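Long-range contacts in nitroreductase family protein (Lactobacillus plantarum, PDB 4QLX), which acts as an FMN-dependent enone reductase in the saturation of polyunsaturated fatty acids, probably turning 10-oxo-11-octadecenoate into 10-oxooctadecanoate at the expense of NADH: residues Val7-Asn12 / Arg160-Asp165; Ala94-Ser99 / Pro185-Pro190; Asp147-Gly152 / Val189-Ile194. One frame throughout, in Å; residues are numbered along the deposited sequence.

Interactions 2 and 3 adjoin and share V189 and P190 of strand 188-197: in interaction 2 its start is zipped edge to edge with strand 89-96, in interaction 3 its bulged middle packs under helix 137-161. C148 of interaction 3 reaches the backbone of A94 and G95 in interaction 2. Interaction 1 uses the far end of the same helix, its centre about 21 Å from that of interaction 3 and 30 Å from that of interaction 2. Chemistry follows place: interaction 3, fully buried, is apolar; interaction 2 adds a salt bridge where one strand ends and the other begins; interaction 1, partly buried, is mostly polar. The second subunit touches interactions 1 and 3.

Interaction 1. Residues Val7-Asn12 / Arg160-Asp165; sequences VKNLVN and RAHGYD
N12 and A161 bring the N-terminal loop onto the end of helix 137-161: N12 N donates to A161 O (2.8 Å, almost straight at 175°), and A161 CA makes a C-H...O contact with N12 O at 3.2 Å. The helix closes there in a Schellman motif, G163 taking positive phi and its N bonding back to R160 O. V11 lays CG1 against this turn, 3.5 Å from H162 C. With CG anti to the backbone N (chi1 -177°), the N12 side chain runs alongside R160 O, 3.6 Å from N12 CB, and one water joins N12 ND2 (2.9 Å) to R160 O (2.8 Å); D17 also accepts from ND2. L10 packs beside A161, CD2 lying 4.0 Å from A161 CB. N9 sets ND2 3.5 Å from H162 CE1, its amide plane turned 79° from the imidazole, while N9 O sits over one face of that ring, offset toward the rim. E45 takes both N9 ND2 and H162 NE2, and E38 takes H162 ND1; two carboxylates on the two ring nitrogens are consistent with a positively charged imidazole. R160, salt-bridged to D165, gives NH2 to the carbonyl of D17 and NE to that of V18, beside the FMN-binding R22. The contact thus ties the loop to the helix end through a direct bond to A161 O and a water bridge to R160 O, with charged groups flanking it.

Interaction 2. Residues Ala94-Ser99 / Pro185-Pro190; sequences AGDTQS and PKRYVP
R187 and D96 each carry CG anti to the backbone N (chi1 -178° in both), and the extended arginine chain reaches the carboxylate side-on. R187 NE donates to D96 OD1 (2.8 Å): the oxygen lies near the guanidinium plane, while the nitrogen comes from above the carboxylate plane; R187 NH2 reaches D96 OD2 (2.9 Å) on its syn side, the two planes being 59° apart. Q98 N closes an Asx turn onto OD1 from the opposite face. The Y188 ring takes R187 CG over its centre, and the Q98 amide crosses the arginine chain, OE1 3.7 Å from R187 CD. T97 doubles its grip on R187 O, through N (3.0 Å) and OG1 (2.7 Å). A leucine in place of R187 would probably leave the buried D96 carboxylate without its counter-charge and Q98 with less to pack on. Beyond this turn the antiparallel strands pair regularly: G95 N donates to V189 O (2.7 Å) and V189 N to G95 O, while V189 CG2 covers G95 CA. On its other edge strand 89-96 bonds H59 of strand 58-63 through A94 and S57, just before that strand, through D96; I178 of helix 177-181 packs on A94 and Y188.

Interaction 3. Residues Asp147-Gly152 / Val189-Ile194; sequences DCSVVG and VPVMGI
C148 and V191 mark the closest backbone approach, their CA atoms 6.9 Å apart, where helix 147-152 runs nearly parallel (10°) to strand 189-194 with the axes 8.6 Å from each other. A classic beta bulge, in which V191 and M192 together face I93 of the neighbouring strand, breaks the usual alternation and points both side chains toward the helix. V191 straddles C148 CB with its two methyls, CG2 at 3.8 Å and CG1 at 3.9 Å, and the C148 thiol lies alongside CG2. M192 starts with CG between the backbone N and the carbonyl carbon (chi1 68°) and bends again at chi3 (79°), which folds its methyl back over the helix: CE ends 3.8 Å from S149 CA and 3.9 Å from S149 OG. That hydroxyl is satisfied by T145 O one turn earlier, so it meets the methyl by van der Waals contact alone. One turn on, G152 faces the strand; a CB there would sit about 3.0 Å from M192 SD, so the sulfur lies where a side chain would have to go. I194 finishes the row with CD1 4.1 Å from G152 O. Around this buried layer, W58 of strand 58-63 and I93 of strand 89-96 pack on C148, I146 of the second subunit covers V191 and M192, and D147, touching FMN, holds the backbone of A52 and S57.

Interaction 1. Residues Val7-Asn12 / Arg160-Asp165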
loop_
_atom_site.group_PDB
_atom_site.type_symbol
_atom_site.label_atom_id
_atom_site.label_comp_id
_atom_site.label_asym_id
_atom_site.label_seq_id
_atom_site.Cartn_x
_atom_site.Cartn_y
_atom_site.Cartn_z
ATOM N N VAL A 7 -0.323 10.332 -22.865
ATOM C CA VAL A 7 -0.642 8.956 -22.503
ATOM C C VAL A 7 0.436 8.072 -21.850
ATOM O O VAL A 7 0.921 7.108 -22.448
ATOM C CB VAL A 7 -1.149 8.207 -23.764
ATOM C CG1 VAL A 7 -1.991 6.975 -23.374
ATOM C CG2 VAL A 7 -1.948 9.160 -24.655
ATOM N N LYS A 8 0.783 8.393 -20.610
ATOM C CA LYS A 8 1.057 7.343 -19.641
ATOM C C LYS A 8 -0.251 7.262 -18.863
ATOM O O LYS A 8 -0.426 6.430 -17.974
ATOM C CB LYS A 8 2.255 7.655 -18.737
ATOM C CG LYS A 8 3.618 7.239 -19.300
ATOM C CD LYS A 8 4.722 8.048 -18.617
ATOM C CE LYS A 8 6.115 7.679 -19.106
ATOM N NZ LYS A 8 6.727 6.548 -18.337
ATOM N N ASN A 9 -1.163 8.158 -19.245
ATOM C CA ASN A 9 -2.489 8.323 -18.652
ATOM C C ASN A 9 -2.431 8.829 -17.199
ATOM O O ASN A 9 -3.406 8.714 -16.456
ATOM C CB ASN A 9 -3.299 7.020 -18.737
ATOM C CG ASN A 9 -4.790 7.242 -18.485
ATOM O OD1 ASN A 9 -5.454 7.963 -19.240
ATOM N ND2 ASN A 9 -5.320 6.632 -17.416
ATOM N N LEU A 10 -1.291 9.403 -16.812
ATOM C CA LEU A 10 -1.141 10.033 -15.497
ATOM C C LEU A 10 -0.851 11.517 -15.659
ATOM O O LEU A 10 0.243 11.871 -16.070
ATOM C CB LEU A 10 -0.015 9.373 -14.699
ATOM C CG LEU A 10 -0.115 7.867 -14.454
ATOM C CD1 LEU A 10 0.878 7.450 -13.375
ATOM C CD2 LEU A 10 -1.530 7.474 -14.055
ATOM N N VAL A 11 -1.810 12.385 -15.338
ATOM C CA VAL A 11 -1.604 13.818 -15.533
ATOM C C VAL A 11 -0.696 14.439 -14.446
ATOM O O VAL A 11 -0.108 15.492 -14.655
ATOM C CB VAL A 11 -2.951 14.577 -15.588
ATOM C CG1 VAL A 11 -3.602 14.649 -14.216
ATOM C CG2 VAL A 11 -2.753 15.971 -16.183
ATOM N N ASN A 12 -0.582 13.793 -13.292
ATOM C CA ASN A 12 0.483 14.136 -12.366
ATOM C C ASN A 12 1.383 12.913 -12.236
ATOM O O ASN A 12 1.075 11.973 -11.510
ATOM C CB ASN A 12 -0.068 14.588 -11.006
ATOM C CG ASN A 12 1.033 15.029 -10.037
ATOM O OD1 ASN A 12 2.218 15.020 -10.372
ATOM N ND2 ASN A 12 0.638 15.426 -8.832
ATOM N N ARG A 160 -4.328 10.741 -7.012
ATOM C CA ARG A 160 -3.547 11.970 -7.142
ATOM C C ARG A 160 -2.866 12.077 -8.504
ATOM O O ARG A 160 -2.817 13.154 -9.091
ATOM C CB ARG A 160 -2.509 12.073 -6.009
ATOM C CG ARG A 160 -3.107 12.637 -4.721
ATOM C CD ARG A 160 -2.089 12.817 -3.584
ATOM N NE ARG A 160 -0.899 13.586 -3.954
ATOM C CZ ARG A 160 -0.872 14.901 -4.176
ATOM N NH1 ARG A 160 -1.985 15.635 -4.103
ATOM N NH2 ARG A 160 0.279 15.481 -4.496
ATOM N N ALA A 161 -2.364 10.960 -9.021
ATOM C CA ALA A 161 -1.781 10.942 -10.352
ATOM C C ALA A 161 -2.788 11.346 -11.427
ATOM O O ALA A 161 -2.396 11.803 -12.504
ATOM C CB ALA A 161 -1.208 9.556 -10.664
ATOM N N HIS A 162 -4.078 11.169 -11.137
ATOM C CA HIS A 162 -5.137 11.620 -12.045
ATOM C C HIS A 162 -5.589 13.063 -11.766
ATOM O O HIS A 162 -6.520 13.571 -12.402
ATOM C CB HIS A 162 -6.331 10.670 -11.973
ATOM C CG HIS A 162 -6.120 9.398 -12.731
ATOM N ND1 HIS A 162 -6.863 9.062 -13.844
ATOM C CD2 HIS A 162 -5.233 8.388 -12.551
ATOM C CE1 HIS A 162 -6.446 7.898 -14.312
ATOM N NE2 HIS A 162 -5.462 7.466 -13.544
ATOM N N GLY A 163 -4.933 13.730 -10.817
ATOM C CA GLY A 163 -5.290 15.104 -10.516
ATOM C C GLY A 163 -6.355 15.253 -9.443
ATOM O O GLY A 163 -6.828 16.355 -9.188
ATOM N N TYR A 164 -6.719 14.141 -8.804
ATOM C CA TYR A 164 -7.705 14.151 -7.737
ATOM C C TYR A 164 -7.045 14.093 -6.364
ATOM O O TYR A 164 -5.842 14.328 -6.226
ATOM C CB TYR A 164 -8.679 12.978 -7.908
ATOM C CG TYR A 164 -9.410 13.053 -9.231
ATOM C CD1 TYR A 164 -10.158 14.179 -9.562
ATOM C CD2 TYR A 164 -9.349 12.013 -10.150
ATOM C CE1 TYR A 164 -10.815 14.277 -10.773
ATOM C CE2 TYR A 164 -10.010 12.098 -11.370
ATOM C CZ TYR A 164 -10.750 13.236 -11.666
ATOM O OH TYR A 164 -11.416 13.341 -12.866
ATOM N N ASP A 165 -7.848 13.785 -5.358
ATOM C CA ASP A 165 -7.352 13.526 -4.016
ATOM C C ASP A 165 -8.275 12.529 -3.372
ATOM O O ASP A 165 -9.275 12.143 -3.974
ATOM C CB ASP A 165 -7.260 14.812 -3.195
ATOM C CG ASP A 165 -5.967 15.551 -3.449
ATOM O OD1 ASP A 165 -4.897 15.045 -3.018
ATOM O OD2 ASP A 165 -6.008 16.616 -4.099
HETATM O O HOH W 1 -2.168 15.783 -8.475
#

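Interaction 2. Residues Ala94-Ser99 / Pro185-Pro190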
loop_
_atom_site.group_PDB
_atom_site.type_symbol
_atom_site.label_atom_id
_atom_site.label_comp_id
_atom_site.label_asym_id
_atom_site.label_seq_id
_atom_site.Cartn_x
_atom_site.Cartn_y
_atom_site.Cartn_z
ATOM N N ALA A 94 -13.104 -4.899 -0.297
ATOM C CA ALA A 94 -13.370 -6.044 0.554
ATOM C C ALA A 94 -12.391 -7.154 0.183
ATOM O O ALA A 94 -11.945 -7.232 -0.956
ATOM C CB ALA A 94 -14.807 -6.507 0.407
ATOM N N GLY A 95 -12.049 -7.998 1.148
ATOM C CA GLY A 95 -11.095 -9.065 0.919
ATOM C C GLY A 95 -11.802 -10.326 0.476
ATOM O O GLY A 95 -12.879 -10.646 0.974
ATOM N N ASP A 96 -11.200 -11.029 -0.472
ATOM C CA ASP A 96 -11.765 -12.264 -1.018
ATOM C C ASP A 96 -11.101 -13.475 -0.370
ATOM O O ASP A 96 -9.987 -13.849 -0.728
ATOM C CB ASP A 96 -11.591 -12.295 -2.540
ATOM C CG ASP A 96 -12.202 -13.536 -3.190
ATOM O OD1 ASP A 96 -12.834 -14.358 -2.488
ATOM O OD2 ASP A 96 -12.060 -13.676 -4.422
ATOM N N THR A 97 -11.797 -14.100 0.576
ATOM C CA THR A 97 -11.221 -15.204 1.333
ATOM C C THR A 97 -11.407 -16.547 0.625
ATOM O O THR A 97 -11.200 -17.602 1.216
ATOM C CB THR A 97 -11.821 -15.287 2.746
ATOM O OG1 THR A 97 -13.191 -15.702 2.666
ATOM C CG2 THR A 97 -11.733 -13.931 3.437
ATOM N N GLN A 98 -11.811 -16.502 -0.637
ATOM C CA GLN A 98 -11.892 -17.710 -1.445
ATOM C C GLN A 98 -11.039 -17.559 -2.692
ATOM O O GLN A 98 -11.167 -18.340 -3.636
ATOM C CB GLN A 98 -13.343 -18.016 -1.822
ATOM C CG GLN A 98 -14.212 -18.428 -0.634
ATOM C CD GLN A 98 -15.675 -18.583 -1.009
ATOM O OE1 GLN A 98 -16.034 -18.523 -2.184
ATOM N NE2 GLN A 98 -16.527 -18.763 -0.009
ATOM N N SER A 99 -10.152 -16.566 -2.687
ATOM C CA SER A 99 -9.329 -16.282 -3.864
ATOM C C SER A 99 -8.380 -17.435 -4.211
ATOM O O SER A 99 -7.968 -17.583 -5.369
ATOM C CB SER A 99 -8.531 -14.987 -3.656
ATOM O OG SER A 99 -7.482 -15.178 -2.727
ATOM N N PRO A 185 -21.403 -12.915 2.408
ATOM C CA PRO A 185 -20.806 -12.874 3.742
ATOM C C PRO A 185 -19.912 -14.079 4.040
ATOM O O PRO A 185 -18.993 -13.982 4.851
ATOM C CB PRO A 185 -22.024 -12.862 4.659
ATOM C CG PRO A 185 -23.099 -13.513 3.878
ATOM C CD PRO A 185 -22.869 -13.061 2.469
ATOM N N LYS A 186 -20.196 -15.203 3.403
ATOM C CA LYS A 186 -19.334 -16.375 3.497
ATOM C C LYS A 186 -17.949 -16.090 2.923
ATOM O O LYS A 186 -16.967 -16.706 3.328
ATOM C CB LYS A 186 -19.942 -17.564 2.747
ATOM C CG LYS A 186 -21.160 -18.212 3.380
ATOM C CD LYS A 186 -21.484 -19.508 2.649
ATOM C CE LYS A 186 -20.322 -20.507 2.766
ATOM N NZ LYS A 186 -19.829 -21.036 1.450
ATOM N N ARG A 187 -17.893 -15.161 1.973
ATOM C CA ARG A 187 -16.724 -14.972 1.121
ATOM C C ARG A 187 -15.896 -13.719 1.417
ATOM O O ARG A 187 -14.668 -13.764 1.495
ATOM C CB ARG A 187 -17.168 -14.920 -0.340
ATOM C CG ARG A 187 -16.016 -14.766 -1.301
ATOM C CD ARG A 187 -16.455 -14.885 -2.737
ATOM N NE ARG A 187 -15.292 -14.967 -3.625
ATOM C CZ ARG A 187 -15.372 -15.092 -4.944
ATOM N NH1 ARG A 187 -16.560 -15.135 -5.535
ATOM N NH2 ARG A 187 -14.261 -15.164 -5.674
ATOM N N TYR A 188 -16.581 -12.595 1.562
ATOM C CA TYR A 188 -15.910 -11.300 1.598
ATOM C C TYR A 188 -15.797 -10.709 3.002
ATOM O O TYR A 188 -16.707 -10.837 3.811
ATOM C CB TYR A 188 -16.643 -10.329 0.670
ATOM C CG TYR A 188 -16.572 -10.738 -0.776
ATOM C CD1 TYR A 188 -15.380 -10.648 -1.484
ATOM C CD2 TYR A 188 -17.694 -11.213 -1.441
ATOM C CE1 TYR A 188 -15.306 -11.025 -2.813
ATOM C CE2 TYR A 188 -17.634 -11.583 -2.772
ATOM C CZ TYR A 188 -16.439 -11.488 -3.453
ATOM O OH TYR A 188 -16.378 -11.866 -4.775
ATOM N N VAL A 189 -14.661 -10.079 3.283
ATOM C CA VAL A 189 -14.457 -9.360 4.537
ATOM C C VAL A 189 -14.195 -7.864 4.284
ATOM O O VAL A 189 -13.446 -7.493 3.382
ATOM C CB VAL A 189 -13.285 -9.968 5.352
ATOM C CG1 VAL A 189 -13.602 -11.419 5.745
ATOM C CG2 VAL A 189 -11.979 -9.899 4.572
ATOM N N PRO A 190 -14.804 -6.990 5.089
ATOM C CA PRO A 190 -14.605 -5.563 4.837
ATOM C C PRO A 190 -13.219 -5.098 5.269
ATOM O O PRO A 190 -12.712 -5.575 6.286
ATOM C CB PRO A 190 -15.695 -4.906 5.684
ATOM C CG PRO A 190 -15.917 -5.864 6.800
ATOM C CD PRO A 190 -15.637 -7.240 6.277
HETATM O O HOH W 2 -15.392 -18.741 2.698
#

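Interaction 3. Residues Asp147-Gly152 / Val189-Ile194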
loop_
_atom_site.group_PDB
_atom_site.type_symbol
_atom_site.label_atom_id
_atom_site.label_comp_id
_atom_site.label_asym_id
_atom_site.label_seq_id
_atom_site.Cartn_x
_atom_site.Cartn_y
_atom_site.Cartn_z
ATOM N N ASP A 147 -3.527 -7.847 0.977
ATOM C CA ASP A 147 -3.735 -7.540 -0.447
ATOM C C ASP A 147 -4.606 -6.272 -0.641
ATOM O O ASP A 147 -4.328 -5.423 -1.486
ATOM C CB ASP A 147 -4.410 -8.704 -1.173
ATOM C CG ASP A 147 -3.521 -9.946 -1.309
ATOM O OD1 ASP A 147 -2.332 -9.928 -0.911
ATOM O OD2 ASP A 147 -4.046 -10.957 -1.830
ATOM N N CYS A 148 -5.671 -6.170 0.139
ATOM C CA CYS A 148 -6.603 -5.050 0.006
ATOM C C CYS A 148 -5.970 -3.734 0.422
ATOM O O CYS A 148 -6.337 -2.669 -0.067
ATOM C CB CYS A 148 -7.850 -5.295 0.841
ATOM S SG CYS A 148 -8.941 -6.526 0.133
ATOM N N SER A 149 -5.028 -3.818 1.349
ATOM C CA SER A 149 -4.361 -2.623 1.851
ATOM C C SER A 149 -3.324 -2.131 0.848
ATOM O O SER A 149 -3.166 -0.930 0.665
ATOM C CB SER A 149 -3.713 -2.907 3.217
ATOM O OG SER A 149 -4.677 -3.400 4.142
ATOM N N VAL A 150 -2.607 -3.041 0.186
ATOM C CA VAL A 150 -1.604 -2.555 -0.759
ATOM C C VAL A 150 -2.264 -2.018 -2.024
ATOM O O VAL A 150 -1.746 -1.072 -2.628
ATOM C CB VAL A 150 -0.539 -3.625 -1.142
ATOM C CG1 VAL A 150 0.217 -4.102 0.105
ATOM C CG2 VAL A 150 -1.156 -4.809 -1.911
ATOM N N VAL A 151 -3.393 -2.598 -2.441
ATOM C CA VAL A 151 -4.073 -2.055 -3.613
ATOM C C VAL A 151 -4.751 -0.730 -3.224
ATOM O O VAL A 151 -4.824 0.198 -4.033
ATOM C CB VAL A 151 -5.096 -3.067 -4.241
ATOM C CG1 VAL A 151 -6.389 -3.138 -3.439
ATOM C CG2 VAL A 151 -5.421 -2.674 -5.678
ATOM N N GLY A 152 -5.210 -0.623 -1.978
ATOM C CA GLY A 152 -5.799 0.627 -1.499
ATOM C C GLY A 152 -4.795 1.765 -1.475
ATOM O O GLY A 152 -5.083 2.905 -1.874
ATOM N N VAL A 189 -14.661 -10.079 3.283
ATOM C CA VAL A 189 -14.457 -9.360 4.537
ATOM C C VAL A 189 -14.195 -7.864 4.284
ATOM O O VAL A 189 -13.446 -7.493 3.382
ATOM C CB VAL A 189 -13.285 -9.968 5.352
ATOM C CG1 VAL A 189 -13.602 -11.419 5.745
ATOM C CG2 VAL A 189 -11.979 -9.899 4.572
ATOM N N PRO A 190 -14.804 -6.990 5.089
ATOM C CA PRO A 190 -14.605 -5.563 4.837
ATOM C C PRO A 190 -13.219 -5.098 5.269
ATOM O O PRO A 190 -12.712 -5.575 6.286
ATOM C CB PRO A 190 -15.695 -4.906 5.684
ATOM C CG PRO A 190 -15.917 -5.864 6.800
ATOM C CD PRO A 190 -15.637 -7.240 6.277
ATOM N N VAL A 191 -12.615 -4.189 4.509
ATOM C CA VAL A 191 -11.300 -3.675 4.862
ATOM C C VAL A 191 -11.293 -2.147 4.983
ATOM O O VAL A 191 -11.104 -1.614 6.076
ATOM C CB VAL A 191 -10.239 -4.129 3.841
ATOM C CG1 VAL A 191 -8.892 -3.465 4.120
ATOM C CG2 VAL A 191 -10.109 -5.665 3.871
ATOM N N MET A 192 -11.502 -1.445 3.876
ATOM C CA MET A 192 -11.480 0.016 3.908
ATOM C C MET A 192 -12.220 0.641 2.732
ATOM O O MET A 192 -12.339 0.041 1.666
ATOM C CB MET A 192 -10.032 0.545 3.938
ATOM C CG MET A 192 -9.243 0.293 2.643
ATOM S SD MET A 192 -7.612 1.079 2.550
ATOM C CE MET A 192 -6.631 -0.048 3.546
ATOM N N GLY A 193 -12.715 1.859 2.938
ATOM C CA GLY A 193 -13.247 2.653 1.846
ATOM C C GLY A 193 -12.200 3.638 1.355
ATOM O O GLY A 193 -11.345 4.090 2.122
ATOM N N ILE A 194 -12.245 3.944 0.067
ATOM C CA ILE A 194 -11.418 5.004 -0.500
ATOM C C ILE A 194 -12.351 6.061 -1.082
ATOM O O ILE A 194 -12.986 5.827 -2.112
ATOM C CB ILE A 194 -10.471 4.501 -1.610
ATOM C CG1 ILE A 194 -9.584 3.331 -1.139
ATOM C CG2 ILE A 194 -9.621 5.637 -2.162
ATOM C CD1 ILE A 194 -8.671 3.639 0.024
#